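Local coordinates for protein MHP1 (Microbacterium liquefaciens, PDB 2JLN) that couples sodium to the binding and uptake of 5-aryl-substituted hydantoins, preferring 5-indolylmethyl and 5-benzyl compounds and the L isomer, at residues 9-14 and 394-399; 63-68 and 263-268; 82-87 and 229-234; 367-372 and 427-432. One frame throughout, in Å; residues are numbered along the deposited sequence.

Contact 1: 9-14 and 394-399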
loop_
_atom_site.group_PDB
_atom_site.type_symbol
_atom_site.label_atom_id
_atom_site.label_comp_id
_atom_site.label_asym_id
_atom_site.label_seq_id
_atom_site.Cartn_x
_atom_site.Cartn_y
_atom_site.Cartn_z
ATOM N N ALA A 9 -18.465 26.085 15.079
ATOM C CA ALA A 9 -17.935 24.993 14.278
ATOM C C ALA A 9 -18.396 23.602 14.713
ATOM O O ALA A 9 -18.263 23.222 15.884
ATOM C CB ALA A 9 -16.400 25.066 14.263
ATOM N N ARG A 10 -18.914 22.851 13.742
ATOM C CA ARG A 10 -19.264 21.442 13.897
ATOM C C ARG A 10 -18.041 20.581 14.269
ATOM O O ARG A 10 -16.945 20.820 13.758
ATOM C CB ARG A 10 -19.852 20.959 12.572
ATOM C CG ARG A 10 -20.792 19.781 12.689
ATOM C CD ARG A 10 -21.789 19.743 11.522
ATOM N NE ARG A 10 -21.226 19.275 10.252
ATOM C CZ ARG A 10 -21.011 17.993 9.944
ATOM N NH1 ARG A 10 -21.290 17.027 10.829
ATOM N NH2 ARG A 10 -20.503 17.677 8.749
ATOM N N SER A 11 -18.216 19.586 15.145
ATOM C CA SER A 11 -17.108 18.682 15.487
ATOM C C SER A 11 -17.085 17.442 14.589
ATOM O O SER A 11 -18.141 16.837 14.341
ATOM C CB SER A 11 -17.165 18.239 16.952
ATOM O OG SER A 11 -16.056 17.400 17.279
ATOM N N LEU A 12 -15.886 17.065 14.120
ATOM C CA LEU A 12 -15.720 15.922 13.209
ATOM C C LEU A 12 -15.085 14.696 13.878
ATOM O O LEU A 12 -14.819 13.691 13.210
ATOM C CB LEU A 12 -14.903 16.313 11.966
ATOM C CG LEU A 12 -15.427 17.363 10.974
ATOM C CD1 LEU A 12 -14.418 17.597 9.881
ATOM C CD2 LEU A 12 -16.786 17.006 10.369
ATOM N N LEU A 13 -14.844 14.787 15.190
ATOM C CA LEU A 13 -14.198 13.709 15.952
ATOM C C LEU A 13 -15.213 12.670 16.384
ATOM O O LEU A 13 -16.337 13.017 16.743
ATOM C CB LEU A 13 -13.471 14.272 17.177
ATOM C CG LEU A 13 -12.883 13.310 18.203
ATOM C CD1 LEU A 13 -12.445 12.046 17.586
ATOM C CD2 LEU A 13 -11.691 13.944 18.845
ATOM N N ASN A 14 -14.817 11.405 16.303
ATOM C CA ASN A 14 -15.547 10.285 16.881
ATOM C C ASN A 14 -14.512 9.218 17.271
ATOM O O ASN A 14 -13.364 9.306 16.836
ATOM C CB ASN A 14 -16.670 9.784 15.947
ATOM C CG ASN A 14 -16.173 8.877 14.803
ATOM O OD1 ASN A 14 -15.064 8.357 14.842
ATOM N ND2 ASN A 14 -17.025 8.662 13.803
ATOM N N LEU A 394 -7.930 20.122 12.792
ATOM C CA LEU A 394 -8.149 19.032 11.829
ATOM C C LEU A 394 -9.471 18.331 12.130
ATOM O O LEU A 394 -10.037 17.633 11.281
ATOM C CB LEU A 394 -7.008 17.997 11.854
ATOM C CG LEU A 394 -5.664 18.360 11.233
ATOM C CD1 LEU A 394 -4.597 17.428 11.667
ATOM C CD2 LEU A 394 -5.748 18.324 9.766
ATOM N N TYR A 395 -9.975 18.502 13.341
ATOM C CA TYR A 395 -11.188 17.800 13.674
ATOM C C TYR A 395 -12.375 18.747 13.793
ATOM O O TYR A 395 -13.400 18.418 14.432
ATOM C CB TYR A 395 -10.986 16.993 14.941
ATOM C CG TYR A 395 -10.132 15.795 14.726
ATOM C CD1 TYR A 395 -8.779 15.834 15.000
ATOM C CD2 TYR A 395 -10.675 14.625 14.223
ATOM C CE1 TYR A 395 -7.985 14.731 14.789
ATOM C CE2 TYR A 395 -9.886 13.509 13.995
ATOM C CZ TYR A 395 -8.548 13.569 14.285
ATOM O OH TYR A 395 -7.767 12.472 14.067
ATOM N N ARG A 396 -12.245 19.912 13.157
ATOM C CA ARG A 396 -13.242 20.962 13.296
ATOM C C ARG A 396 -13.509 21.584 11.955
ATOM O O ARG A 396 -12.591 21.963 11.265
ATOM C CB ARG A 396 -12.715 22.036 14.257
ATOM C CG ARG A 396 -13.738 22.547 15.281
ATOM C CD ARG A 396 -13.045 23.123 16.505
ATOM N NE ARG A 396 -12.066 22.185 17.069
ATOM C CZ ARG A 396 -12.369 21.146 17.857
ATOM N NH1 ARG A 396 -13.635 20.892 18.182
ATOM N NH2 ARG A 396 -11.406 20.355 18.323
ATOM N N THR A 397 -14.772 21.693 11.602
ATOM C CA THR A 397 -15.246 22.381 10.402
ATOM C C THR A 397 -14.748 23.830 10.092
ATOM O O THR A 397 -14.514 24.193 8.930
ATOM C CB THR A 397 -16.774 22.379 10.486
ATOM O OG1 THR A 397 -17.273 21.214 9.823
ATOM C CG2 THR A 397 -17.389 23.660 9.917
ATOM N N LYS A 398 -14.613 24.671 11.115
ATOM C CA LYS A 398 -14.112 26.037 10.916
ATOM C C LYS A 398 -12.865 26.313 11.748
ATOM O O LYS A 398 -12.950 26.466 12.951
ATOM C CB LYS A 398 -15.194 27.049 11.266
ATOM C CG LYS A 398 -16.462 26.825 10.474
ATOM C CD LYS A 398 -17.317 28.072 10.386
ATOM C CE LYS A 398 -18.262 28.000 9.190
ATOM N NZ LYS A 398 -19.306 29.072 9.288
ATOM N N GLY A 399 -11.705 26.369 11.108
ATOM C CA GLY A 399 -10.453 26.548 11.819
ATOM C C GLY A 399 -9.388 26.953 10.829
ATOM O O GLY A 399 -9.715 27.417 9.735
#
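The ring of Tyr395 has the carbonyl O of Leu12 at its edge, near the ring plane, while CA of Leu13 approaches the same ring obliquely and CB of Leu13 lies 4.1 Å from CD2 of Tyr395. One face of the other flat group, the Arg10 guanidinium, carries CD2 of Leu12 toward its rim. The N-terminal tail and the loop after helix 391-394 run antiparallel and form a single beta bridge, Ser11 facing Arg396 as a non-hydrogen-bonded pair. The two bonds that define it lie one residue further out: Leu12 N to Tyr395 O (2.8 Å, N-H...O 164°) and Thr397 N to Arg10 O (3.2 Å). It illustrates how an extended tail can be held in an otherwise helical transporter without a sheet being built. Tyr395 has chi1 at -73°, CG lying anti to the carbonyl carbon, which sends the ring along the tail toward Leu13, where its OH finds Asn17 O. Leu13 and Arg396 also both touch Tyr465 of helix 462-466. At the Ala9 end, Arg10 CB stays 3.8 Å from Thr397 OG1, and Ala9 CB rests against the backbone N of Lys398 at 3.6 Å.

Contact 2: 63-68 and 263-268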
loop_
_atom_site.group_PDB
_atom_site.type_symbol
_atom_site.label_atom_id
_atom_site.label_comp_id
_atom_site.label_asym_id
_atom_site.label_seq_id
_atom_site.Cartn_x
_atom_site.Cartn_y
_atom_site.Cartn_z
ATOM N N VAL A 63 17.968 -7.379 -9.471
ATOM C CA VAL A 63 18.556 -6.087 -9.135
ATOM C C VAL A 63 17.558 -4.961 -9.279
ATOM O O VAL A 63 17.537 -4.079 -8.439
ATOM C CB VAL A 63 19.814 -5.733 -9.972
ATOM C CG1 VAL A 63 20.116 -4.242 -9.843
ATOM C CG2 VAL A 63 21.012 -6.557 -9.523
ATOM N N ALA A 64 16.745 -4.978 -10.337
ATOM C CA ALA A 64 15.673 -3.974 -10.506
ATOM C C ALA A 64 14.631 -4.027 -9.361
ATOM O O ALA A 64 14.015 -3.019 -9.003
ATOM C CB ALA A 64 14.989 -4.128 -11.863
ATOM N N ILE A 65 14.455 -5.218 -8.799
ATOM C CA ILE A 65 13.573 -5.444 -7.674
ATOM C C ILE A 65 14.144 -4.872 -6.361
ATOM O O ILE A 65 13.465 -4.089 -5.676
ATOM C CB ILE A 65 13.289 -6.951 -7.540
ATOM C CG1 ILE A 65 12.237 -7.372 -8.562
ATOM C CG2 ILE A 65 12.876 -7.333 -6.099
ATOM C CD1 ILE A 65 12.099 -8.880 -8.656
ATOM N N ALA A 66 15.375 -5.259 -6.009
ATOM C CA ALA A 66 16.065 -4.677 -4.850
ATOM C C ALA A 66 16.165 -3.152 -4.941
ATOM O O ALA A 66 16.019 -2.460 -3.944
ATOM C CB ALA A 66 17.440 -5.286 -4.679
ATOM N N ALA A 67 16.413 -2.632 -6.140
ATOM C CA ALA A 67 16.477 -1.187 -6.374
ATOM C C ALA A 67 15.103 -0.535 -6.216
ATOM O O ALA A 67 14.959 0.480 -5.537
ATOM C CB ALA A 67 17.060 -0.883 -7.767
ATOM N N GLY A 68 14.100 -1.118 -6.861
ATOM C CA GLY A 68 12.741 -0.630 -6.766
ATOM C C GLY A 68 12.215 -0.726 -5.351
ATOM O O GLY A 68 11.445 0.107 -4.931
ATOM N N ALA A 263 11.850 -10.879 0.947
ATOM C CA ALA A 263 10.615 -11.530 0.532
ATOM C C ALA A 263 10.390 -11.358 -0.967
ATOM O O ALA A 263 10.117 -12.313 -1.676
ATOM C CB ALA A 263 9.425 -11.005 1.315
ATOM N N SER A 264 10.517 -10.142 -1.472
ATOM C CA SER A 264 10.125 -9.925 -2.857
ATOM C C SER A 264 11.224 -10.318 -3.858
ATOM O O SER A 264 10.935 -10.500 -5.040
ATOM C CB SER A 264 9.614 -8.500 -3.077
ATOM O OG SER A 264 10.697 -7.642 -3.254
ATOM N N ILE A 265 12.467 -10.467 -3.384
ATOM C CA ILE A 265 13.553 -11.020 -4.202
ATOM C C ILE A 265 13.395 -12.538 -4.424
ATOM O O ILE A 265 13.529 -13.023 -5.542
ATOM C CB ILE A 265 14.934 -10.703 -3.580
ATOM C CG1 ILE A 265 15.382 -9.304 -3.978
ATOM C CG2 ILE A 265 16.003 -11.711 -3.998
ATOM C CD1 ILE A 265 16.817 -9.047 -3.635
ATOM N N ILE A 266 13.104 -13.282 -3.360
ATOM C CA ILE A 266 12.836 -14.721 -3.464
ATOM C C ILE A 266 11.645 -15.033 -4.371
ATOM O O ILE A 266 11.707 -15.973 -5.174
ATOM C CB ILE A 266 12.518 -15.370 -2.095
ATOM C CG1 ILE A 266 13.697 -15.224 -1.136
ATOM C CG2 ILE A 266 12.164 -16.835 -2.271
ATOM C CD1 ILE A 266 13.418 -15.815 0.212
ATOM N N PHE A 267 10.555 -14.272 -4.237
ATOM C CA PHE A 267 9.353 -14.566 -5.028
ATOM C C PHE A 267 9.376 -13.946 -6.438
ATOM O O PHE A 267 8.777 -14.476 -7.366
ATOM C CB PHE A 267 8.070 -14.264 -4.238
ATOM C CG PHE A 267 7.872 -15.192 -3.071
ATOM C CD1 PHE A 267 8.688 -15.105 -1.949
ATOM C CD2 PHE A 267 6.914 -16.192 -3.108
ATOM C CE1 PHE A 267 8.533 -15.976 -0.874
ATOM C CE2 PHE A 267 6.764 -17.074 -2.031
ATOM C CZ PHE A 267 7.577 -16.953 -0.917
ATOM N N GLY A 268 10.097 -12.844 -6.598
ATOM C CA GLY A 268 10.351 -12.312 -7.918
ATOM C C GLY A 268 11.126 -13.344 -8.696
ATOM O O GLY A 268 10.748 -13.685 -9.803
#
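Ser264 OG is hydrogen-bonded back to Met260 O, one turn earlier in its own helix, and within segment 63-68 it meets CG2 of Ile65, at 3.6 Å. With chi1 at 82°, OG sits between the backbone N and the carbonyl carbon, a placement that lets it bond within the helix while still flanking Ile65. The contact is thus apolar although it includes a hydroxyl, a common solution in membrane helices. Ile65 carries most of it with two branches. Its CG2 touches both Ser264 OG and CG1 of Ile265, the latter 3.8 Å away, where the two isoleucines run at a slant to each other. Its CD1 reaches over Gly268 to within 3.9 Å of CA; a CB in the modelled position would collide with that methyl, so glycine suits this close approach. Ala66 CB closes the edge against Ile265 CD1 at 4.0 Å. Cutting Ile65 back to alanine removes both branches, which is likely to open a gap over Gly268 and leave Ile265 CG1 without its methyl neighbour. The segments are nearly antiparallel, their axes 155° apart and 9.5 Å at closest. They belong to transmembrane helices 2 and 7 of the LeuT-type fold; Ile65 also packs on Phe216 of helix 209-217 and Ala49 of helix 44-52, and Ser264 on Ile45 and Cys69.

Contact 3: 82-87 and 229-234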
loop_
_atom_site.group_PDB
_atom_site.type_symbol
_atom_site.label_atom_id
_atom_site.label_comp_id
_atom_site.label_asym_id
_atom_site.label_seq_id
_atom_site.Cartn_x
_atom_site.Cartn_y
_atom_site.Cartn_z
ATOM N N ALA A 82 4.694 11.818 9.956
ATOM C CA ALA A 82 3.648 12.539 10.683
ATOM C C ALA A 82 2.661 11.607 11.349
ATOM O O ALA A 82 2.117 11.949 12.380
ATOM C CB ALA A 82 2.899 13.503 9.761
ATOM N N ALA A 83 2.419 10.445 10.751
ATOM C CA ALA A 83 1.445 9.498 11.270
ATOM C C ALA A 83 1.975 8.805 12.515
ATOM O O ALA A 83 1.227 8.539 13.455
ATOM C CB ALA A 83 1.089 8.487 10.218
ATOM N N ILE A 84 3.268 8.501 12.521
ATOM C CA ILE A 84 3.921 7.897 13.681
ATOM C C ILE A 84 3.897 8.859 14.890
ATOM O O ILE A 84 3.511 8.479 16.007
ATOM C CB ILE A 84 5.365 7.478 13.320
ATOM C CG1 ILE A 84 5.339 6.253 12.405
ATOM C CG2 ILE A 84 6.183 7.190 14.552
ATOM C CD1 ILE A 84 6.679 5.811 11.910
ATOM N N ARG A 85 4.278 10.113 14.665
ATOM C CA ARG A 85 4.381 11.077 15.749
ATOM C C ARG A 85 3.009 11.454 16.333
ATOM O O ARG A 85 2.869 11.516 17.557
ATOM C CB ARG A 85 5.139 12.322 15.269
ATOM C CG ARG A 85 5.861 13.113 16.343
ATOM C CD ARG A 85 4.853 13.701 17.263
ATOM N NE ARG A 85 5.426 14.433 18.385
ATOM C CZ ARG A 85 4.823 14.549 19.568
ATOM N NH1 ARG A 85 3.660 13.945 19.780
ATOM N NH2 ARG A 85 5.388 15.252 20.545
ATOM N N TRP A 86 2.009 11.685 15.474
ATOM C CA TRP A 86 0.730 12.259 15.912
ATOM C C TRP A 86 -0.449 11.307 15.892
ATOM O O TRP A 86 -1.579 11.718 16.156
ATOM C CB TRP A 86 0.359 13.501 15.095
ATOM C CG TRP A 86 1.367 14.597 15.161
ATOM C CD1 TRP A 86 2.130 15.088 14.121
ATOM C CD2 TRP A 86 1.758 15.338 16.325
ATOM N NE1 TRP A 86 2.964 16.086 14.576
ATOM C CE2 TRP A 86 2.753 16.259 15.924
ATOM C CE3 TRP A 86 1.370 15.310 17.673
ATOM C CZ2 TRP A 86 3.344 17.155 16.824
ATOM C CZ3 TRP A 86 1.966 16.203 18.560
ATOM C CH2 TRP A 86 2.932 17.108 18.132
ATOM N N GLY A 87 -0.194 10.051 15.561
ATOM C CA GLY A 87 -1.233 9.040 15.525
ATOM C C GLY A 87 -2.419 9.223 14.582
ATOM O O GLY A 87 -3.441 8.606 14.813
ATOM N N ASP A 229 -2.498 4.748 7.647
ATOM C CA ASP A 229 -3.524 3.892 8.213
ATOM C C ASP A 229 -2.967 2.635 8.937
ATOM O O ASP A 229 -3.655 1.992 9.709
ATOM C CB ASP A 229 -4.616 3.620 7.163
ATOM C CG ASP A 229 -5.253 4.941 6.618
ATOM O OD1 ASP A 229 -5.038 6.001 7.258
ATOM O OD2 ASP A 229 -5.964 4.946 5.563
ATOM N N ILE A 230 -1.694 2.331 8.735
ATOM C CA ILE A 230 -1.031 1.220 9.419
ATOM C C ILE A 230 -0.086 1.702 10.530
ATOM O O ILE A 230 -0.027 1.153 11.614
ATOM C CB ILE A 230 -0.171 0.420 8.429
ATOM C CG1 ILE A 230 -1.027 -0.090 7.278
ATOM C CG2 ILE A 230 0.524 -0.721 9.129
ATOM C CD1 ILE A 230 -0.354 -1.179 6.462
ATOM N N VAL A 231 0.640 2.758 10.230
ATOM C CA VAL A 231 1.793 3.168 10.989
ATOM C C VAL A 231 1.483 4.205 12.078
ATOM O O VAL A 231 2.315 4.460 12.956
ATOM C CB VAL A 231 2.832 3.666 9.994
ATOM C CG1 VAL A 231 3.246 5.083 10.285
ATOM C CG2 VAL A 231 3.970 2.694 9.937
ATOM N N LYS A 232 0.283 4.781 12.028
ATOM C CA LYS A 232 -0.267 5.567 13.132
ATOM C C LYS A 232 -0.405 4.686 14.354
ATOM O O LYS A 232 -0.834 5.144 15.395
ATOM C CB LYS A 232 -1.676 6.052 12.790
ATOM C CG LYS A 232 -2.675 4.916 12.821
ATOM C CD LYS A 232 -4.078 5.342 12.489
ATOM C CE LYS A 232 -5.059 4.193 12.761
ATOM N NZ LYS A 232 -6.135 4.594 13.722
ATOM N N GLU A 233 -0.085 3.410 14.210
ATOM C CA GLU A 233 -0.152 2.448 15.300
ATOM C C GLU A 233 1.236 2.052 15.869
ATOM O O GLU A 233 1.331 1.281 16.812
ATOM C CB GLU A 233 -0.873 1.204 14.808
ATOM C CG GLU A 233 -2.035 0.850 15.668
ATOM C CD GLU A 233 -3.234 1.744 15.410
ATOM O OE1 GLU A 233 -3.235 2.446 14.374
ATOM O OE2 GLU A 233 -4.180 1.736 16.239
ATOM N N CYS A 234 2.307 2.580 15.291
ATOM C CA CYS A 234 3.667 2.270 15.716
ATOM C C CYS A 234 4.063 2.976 17.003
ATOM O O CYS A 234 3.521 4.027 17.346
ATOM C CB CYS A 234 4.663 2.681 14.635
ATOM S SG CYS A 234 4.829 1.524 13.262
#
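This is a buried, largely apolar contact between two helix ends: the last turn of helix 81-86, with Gly87 beyond it, lies against the turn that follows helix 228-231. No hydrogen bond crosses directly. Ile84 and Val231 supply the side-chain core, with CD1 of Ile84 3.9 Å from CG1 of Val231, and Val231 CG1 is also 4.0 Å from Ala83 CB. Cys234 borders this group through its CB, 4.3 Å from Ile84 CG1. The backbones meet through a CA-H...O contact, Lys232 CA to Ala83 O at 3.3 Å with 159° at the hydrogen, while that carbonyl also accepts a weak bond from Gly87 N, at the helix end. The motif on one side is a type I beta turn from Val231 to Cys234, closed by Cys234 N to Val231 O; on the other it is a helix end that leaves helical geometry at Gly87, whose positive phi (60°) suits glycine. Gly87 O comes 3.7 Å from Lys232 CB. With CG between the backbone N and the carbonyl carbon (chi1 72°), the lysine chain then leads off to a long salt bridge with Glu233 and weak hydrogen bonds with Tyr324 and Thr20. Arg25 ties the two pieces together indirectly: its NH1 is hydrogen-bonded to both Ile84 O and Cys234 O, and Tyr252 of helix 242-278 touches both Ile84 and Cys234.

Contact 4: 367-372 and 427-432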
loop_
_atom_site.group_PDB
_atom_site.type_symbol
_atom_site.label_atom_id
_atom_site.label_comp_id
_atom_site.label_asym_id
_atom_site.label_seq_id
_atom_site.Cartn_x
_atom_site.Cartn_y
_atom_site.Cartn_z
ATOM N N ALA A 367 -2.918 5.411 -10.893
ATOM C CA ALA A 367 -1.929 5.244 -9.834
ATOM C C ALA A 367 -0.840 6.284 -9.946
ATOM O O ALA A 367 -0.577 7.005 -9.001
ATOM C CB ALA A 367 -1.335 3.866 -9.840
ATOM N N SER A 368 -0.197 6.389 -11.093
ATOM C CA SER A 368 0.905 7.331 -11.156
ATOM C C SER A 368 0.467 8.805 -11.053
ATOM O O SER A 368 1.316 9.688 -10.905
ATOM C CB SER A 368 1.820 7.062 -12.358
ATOM O OG SER A 368 1.100 7.088 -13.565
ATOM N N ALA A 369 -0.844 9.067 -11.109
ATOM C CA ALA A 369 -1.394 10.420 -10.850
ATOM C C ALA A 369 -1.607 10.712 -9.349
ATOM O O ALA A 369 -2.472 11.496 -8.968
ATOM C CB ALA A 369 -2.697 10.646 -11.624
ATOM N N LEU A 370 -0.831 10.047 -8.503
ATOM C CA LEU A 370 -0.822 10.317 -7.080
ATOM C C LEU A 370 0.545 10.909 -6.724
ATOM O O LEU A 370 0.854 11.186 -5.570
ATOM C CB LEU A 370 -1.068 9.026 -6.304
ATOM C CG LEU A 370 -2.390 8.347 -6.630
ATOM C CD1 LEU A 370 -2.611 7.134 -5.735
ATOM C CD2 LEU A 370 -3.534 9.337 -6.511
ATOM N N GLY A 371 1.369 11.100 -7.739
ATOM C CA GLY A 371 2.683 11.662 -7.528
ATOM C C GLY A 371 2.602 13.039 -6.900
ATOM O O GLY A 371 3.314 13.306 -5.935
ATOM N N PRO A 372 1.763 13.934 -7.462
ATOM C CA PRO A 372 1.568 15.219 -6.793
ATOM C C PRO A 372 0.911 15.078 -5.414
ATOM O O PRO A 372 1.238 15.852 -4.525
ATOM C CB PRO A 372 0.670 15.998 -7.776
ATOM C CG PRO A 372 0.122 14.966 -8.667
ATOM C CD PRO A 372 1.220 13.990 -8.827
ATOM N N ASP A 427 7.581 7.551 -19.001
ATOM C CA ASP A 427 8.047 6.348 -18.304
ATOM C C ASP A 427 8.417 6.589 -16.834
ATOM O O ASP A 427 8.776 5.655 -16.121
ATOM C CB ASP A 427 9.195 5.677 -19.059
ATOM C CG ASP A 427 8.741 5.053 -20.381
ATOM O OD1 ASP A 427 9.576 4.421 -21.091
ATOM O OD2 ASP A 427 7.535 5.198 -20.703
ATOM N N LEU A 428 8.320 7.844 -16.391
ATOM C CA LEU A 428 8.593 8.222 -15.004
ATOM C C LEU A 428 7.502 9.118 -14.400
ATOM O O LEU A 428 7.742 9.759 -13.383
ATOM C CB LEU A 428 9.933 8.945 -14.910
ATOM C CG LEU A 428 11.196 8.218 -15.374
ATOM C CD1 LEU A 428 12.333 9.213 -15.569
ATOM C CD2 LEU A 428 11.612 7.116 -14.417
ATOM N N MET A 429 6.318 9.150 -15.017
ATOM C CA MET A 429 5.182 9.998 -14.614
ATOM C C MET A 429 5.019 10.287 -13.103
ATOM O O MET A 429 5.013 11.453 -12.684
ATOM C CB MET A 429 3.879 9.411 -15.149
ATOM C CG MET A 429 2.832 10.448 -15.455
ATOM S SD MET A 429 1.239 9.798 -16.033
ATOM C CE MET A 429 0.253 9.956 -14.542
ATOM N N PHE A 430 4.869 9.234 -12.298
ATOM C CA PHE A 430 4.742 9.356 -10.834
ATOM C C PHE A 430 5.825 10.212 -10.167
ATOM O O PHE A 430 5.518 11.126 -9.413
ATOM C CB PHE A 430 4.745 7.967 -10.200
ATOM C CG PHE A 430 4.809 7.978 -8.697
ATOM C CD1 PHE A 430 3.692 8.324 -7.941
ATOM C CD2 PHE A 430 5.972 7.606 -8.033
ATOM C CE1 PHE A 430 3.736 8.319 -6.551
ATOM C CE2 PHE A 430 6.017 7.595 -6.628
ATOM C CZ PHE A 430 4.902 7.959 -5.893
ATOM N N VAL A 431 7.087 9.904 -10.449
ATOM C CA VAL A 431 8.216 10.611 -9.861
ATOM C C VAL A 431 8.437 12.054 -10.356
ATOM O O VAL A 431 8.976 12.880 -9.627
ATOM C CB VAL A 431 9.512 9.801 -10.022
ATOM C CG1 VAL A 431 10.707 10.730 -10.147
ATOM C CG2 VAL A 431 9.679 8.795 -8.855
ATOM N N THR A 432 8.026 12.380 -11.575
ATOM C CA THR A 432 8.063 13.785 -11.981
ATOM C C THR A 432 6.941 14.633 -11.339
ATOM O O THR A 432 7.157 15.770 -10.927
ATOM C CB THR A 432 8.056 13.941 -13.518
ATOM O OG1 THR A 432 9.400 14.078 -13.983
ATOM C CG2 THR A 432 7.284 15.188 -13.951
#
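Two CA-H...O contacts join Ser368 and Gly371 to Phe430, where the break between helices 356-368 and 371-384 meets the N-terminal part of helix 429-448. In this helical membrane transporter of the LeuT-type fold, the interruption falls within transmembrane helix 10, and its partner lies near the start of transmembrane helix 12. The contacts run in opposite senses. Phe430 CA points its hydrogen at Ser368 O (3.4 Å, 144° at the hydrogen), and Gly371 CA does the same toward Phe430 O, also at 3.4 Å. A CB on Gly371 would run into Phe430 O, so the glycine is consistent with this close backbone approach.

The second kind of contact is ring against backbone. Phe430 holds CG anti to its own backbone N (chi1 172°), which carries the ring alongside the broken segment: CD1 lies 3.5 Å from Gly371 CA, approached obliquely, and Ser368 O sits at the ring edge, near its plane. The CB atoms of Ser368 and Phe430 are 3.7 Å apart. Losing the Phe430 ring, as with an alanine here, would probably open a gap against Gly371 CA and the Leu370 backbone.

Van der Waals contacts of Met429 form the third kind. Ser368 OG, satisfied within its own helix by Asn364 O, with a weak second bond to Leu365 O, faces Met429, whose SD is 3.7 Å away. The Met429 chain bends at its last torsion and brings its terminal methyl CE to 4.2 Å from Ala369 CB.

Overall arrangement
The four contacts are separate: no two touch, the nearest pair being contacts 1 and 3, whose closest atoms are about 6 Å apart. Along the chain, contact 3 is nested within contact 2, and both lie within the loop closed by contact 1; contact 4 follows them in series but crosses contact 1. Contacts 1 and 3 share one side of the protein, while contact 2 lies on the opposite side from contact 1, their centres 44 Å apart. In contact 2 the Ser264 side chain is about 4 Å from the mercury ion bound at Cys69 and Trp220, and about 11 Å from the sodium ion. Contact 4 has the Phe430 side chain about 10 Å from that of Gly219, a substrate-binding residue.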